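Local coordinates for protein glycine betaine/carnitine/choline ABC transporter (Staphylococcus aureus subsp. aureus Mu50, PDB 3O66) that probably binds glycine betaine, carnitine or choline as the substrate-binding component of an ABC transporter, at residues A93-F98 with F106-G111. Numbering follows the deposited sequence.
Sequences ATQQGF and FFDSYG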
loop_
_atom_site.group_PDB
_atom_site.type_symbol
_atom_site.label_atom_id
_atom_site.label_comp_id
_atom_site.label_asym_id
_atom_site.label_seq_id
_atom_site.Cartn_x
_atom_site.Cartn_y
_atom_site.Cartn_z
ATOM N N ALA A 93 16.819 -2.399 -5.346
ATOM C CA ALA A 93 16.856 -3.856 -5.562
ATOM C C ALA A 93 15.590 -4.332 -6.282
ATOM O O ALA A 93 15.659 -5.183 -7.146
ATOM C CB ALA A 93 17.013 -4.606 -4.239
ATOM N N THR A 94 14.433 -3.791 -5.912
ATOM C CA THR A 94 13.179 -4.155 -6.579
ATOM C C THR A 94 13.150 -3.731 -8.060
ATOM O O THR A 94 12.733 -4.496 -8.942
ATOM C CB THR A 94 11.953 -3.589 -5.805
ATOM O OG1 THR A 94 12.062 -3.985 -4.438
ATOM C CG2 THR A 94 10.645 -4.160 -6.367
ATOM N N GLN A 95 13.569 -2.510 -8.338
ATOM C CA GLN A 95 13.515 -2.006 -9.711
ATOM C C GLN A 95 14.504 -2.739 -10.633
ATOM O O GLN A 95 14.160 -3.073 -11.767
ATOM C CB GLN A 95 13.748 -0.487 -9.722
ATOM C CG GLN A 95 12.592 0.258 -9.088
ATOM C CD GLN A 95 12.838 1.733 -8.867
ATOM O OE1 GLN A 95 13.982 2.175 -8.703
ATOM N NE2 GLN A 95 11.747 2.510 -8.837
ATOM N N GLN A 96 15.695 -3.019 -10.109
ATOM C CA GLN A 96 16.759 -3.713 -10.857
ATOM C C GLN A 96 16.275 -5.147 -11.167
ATOM O O GLN A 96 16.353 -5.608 -12.295
ATOM C CB GLN A 96 18.068 -3.739 -10.037
ATOM C CG GLN A 96 18.829 -2.398 -9.992
ATOM C CD GLN A 96 20.101 -2.433 -9.109
ATOM O OE1 GLN A 96 20.247 -3.293 -8.216
ATOM N NE2 GLN A 96 21.019 -1.480 -9.346
ATOM N N GLY A 97 15.712 -5.805 -10.156
ATOM C CA GLY A 97 15.176 -7.154 -10.289
ATOM C C GLY A 97 14.052 -7.277 -11.311
ATOM O O GLY A 97 14.071 -8.189 -12.140
ATOM N N PHE A 98 13.072 -6.371 -11.269
ATOM C CA PHE A 98 11.975 -6.411 -12.260
ATOM C C PHE A 98 12.465 -6.212 -13.694
ATOM O O PHE A 98 11.993 -6.857 -14.619
ATOM C CB PHE A 98 10.865 -5.426 -11.901
ATOM C CG PHE A 98 9.810 -6.039 -11.003
ATOM C CD1 PHE A 98 10.140 -6.479 -9.728
ATOM C CD2 PHE A 98 8.509 -6.184 -11.447
ATOM C CE1 PHE A 98 9.191 -7.074 -8.896
ATOM C CE2 PHE A 98 7.541 -6.748 -10.638
ATOM C CZ PHE A 98 7.887 -7.218 -9.350
ATOM N N PHE A 106 9.302 -1.392 -12.582
ATOM C CA PHE A 106 8.638 -1.167 -11.290
ATOM C C PHE A 106 8.856 0.327 -11.029
ATOM O O PHE A 106 9.982 0.733 -10.769
ATOM C CB PHE A 106 9.277 -2.080 -10.205
ATOM C CG PHE A 106 8.474 -2.209 -8.930
ATOM C CD1 PHE A 106 7.867 -3.425 -8.600
ATOM C CD2 PHE A 106 8.361 -1.132 -8.041
ATOM C CE1 PHE A 106 7.129 -3.570 -7.413
ATOM C CE2 PHE A 106 7.654 -1.265 -6.843
ATOM C CZ PHE A 106 7.031 -2.496 -6.536
ATOM N N PHE A 107 7.789 1.140 -11.126
ATOM C CA PHE A 107 7.933 2.616 -11.087
ATOM C C PHE A 107 8.361 3.113 -9.723
ATOM O O PHE A 107 8.257 2.389 -8.713
ATOM C CB PHE A 107 6.644 3.315 -11.536
ATOM C CG PHE A 107 6.426 3.254 -13.029
ATOM C CD1 PHE A 107 6.743 4.356 -13.833
ATOM C CD2 PHE A 107 5.947 2.089 -13.626
ATOM C CE1 PHE A 107 6.562 4.306 -15.215
ATOM C CE2 PHE A 107 5.764 2.014 -15.013
ATOM C CZ PHE A 107 6.062 3.121 -15.803
ATOM N N ASP A 108 8.908 4.323 -9.703
ATOM C CA ASP A 108 9.077 5.053 -8.443
ATOM C C ASP A 108 7.713 5.113 -7.738
ATOM O O ASP A 108 6.685 5.083 -8.387
ATOM C CB ASP A 108 9.608 6.459 -8.677
ATOM C CG ASP A 108 11.098 6.485 -9.050
ATOM O OD1 ASP A 108 11.795 5.453 -8.959
ATOM O OD2 ASP A 108 11.570 7.567 -9.435
ATOM N N SER A 109 7.722 5.198 -6.411
ATOM C CA SER A 109 6.496 5.102 -5.645
ATOM C C SER A 109 5.494 6.200 -5.882
ATOM O O SER A 109 5.852 7.379 -6.133
ATOM C CB SER A 109 6.807 4.992 -4.142
ATOM O OG SER A 109 5.609 4.940 -3.359
ATOM N N TYR A 110 4.231 5.812 -5.823
ATOM C CA TYR A 110 3.128 6.786 -5.735
ATOM C C TYR A 110 3.309 7.822 -4.604
ATOM O O TYR A 110 2.783 8.934 -4.687
ATOM C CB TYR A 110 1.821 6.052 -5.512
ATOM C CG TYR A 110 1.352 5.285 -6.722
ATOM C CD1 TYR A 110 1.119 5.939 -7.931
ATOM C CD2 TYR A 110 1.117 3.905 -6.639
ATOM C CE1 TYR A 110 0.673 5.242 -9.031
ATOM C CE2 TYR A 110 0.681 3.171 -7.731
ATOM C CZ TYR A 110 0.463 3.849 -8.924
ATOM O OH TYR A 110 0.020 3.147 -9.997
ATOM N N GLY A 111 4.004 7.415 -3.539
ATOM C CA GLY A 111 4.298 8.310 -2.413
ATOM C C GLY A 111 3.768 7.780 -1.092
ATOM O O GLY A 111 3.978 8.389 -0.041
HETATM O O HOH W 1 12.040 -2.099 -12.981
#
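One amide nitrogen, NE2 of Gln-95, reaches three successive residues, Phe-106 to Asp-108, where strand 104-106 gives way to the following loop. Its strong bond goes to the carboxylate of Asp-108: Gln-95 NE2 to Asp-108 OD1 is 2.9 Å. The N-H...O angle is 161°, and OD1 lies near the amide plane and receives the hydrogen through its anti lone pair. The amide and carboxylate planes are also close to coplanar. The bonds from Gln-95 NE2 to Phe-106 O (3.2 Å) and to Phe-107 O are weak, the former clearly bent; Phe-107 O also accepts from Ser-223 OG. Beyond CG the Gln-95 chain is extended, which carries the amide out from the helix to these acceptors. On the backbone side of the same residue, a water donates to Gln-95 O and accepts from Phe-106 N, so the Phe-106 backbone is linked to the helix through a water at N and a weak bond at O.

The Phe-106 ring packs against helix 87-102 in two ways. Methyl CG2 of Thr-94 sits close to the ring normal, 3.7 Å from the Phe-106 ring centroid, a CH-pi contact; Thr-94 OG1 meanwhile bonds back to Ala-90 O. The edge of the Phe-106 ring points into the face of Phe-98, with Phe-106 CD1 above that ring's centre. The Phe-98 and Phe-106 ring centroids are 5.0 Å apart. Their planes meet at 74°, a T-shaped pair. The Phe-106 side chain also touches strand 222-227, the neighbour in the sheet, and helix 71-76, so it lies buried between the sheet and the helices in one lobe of the periplasmic-binding-protein fold. The chemistry thus joins a buried aromatic anchor to a directional amide–carboxylate bond at the more exposed margin, which would favour one course for the chain as it leaves the strand.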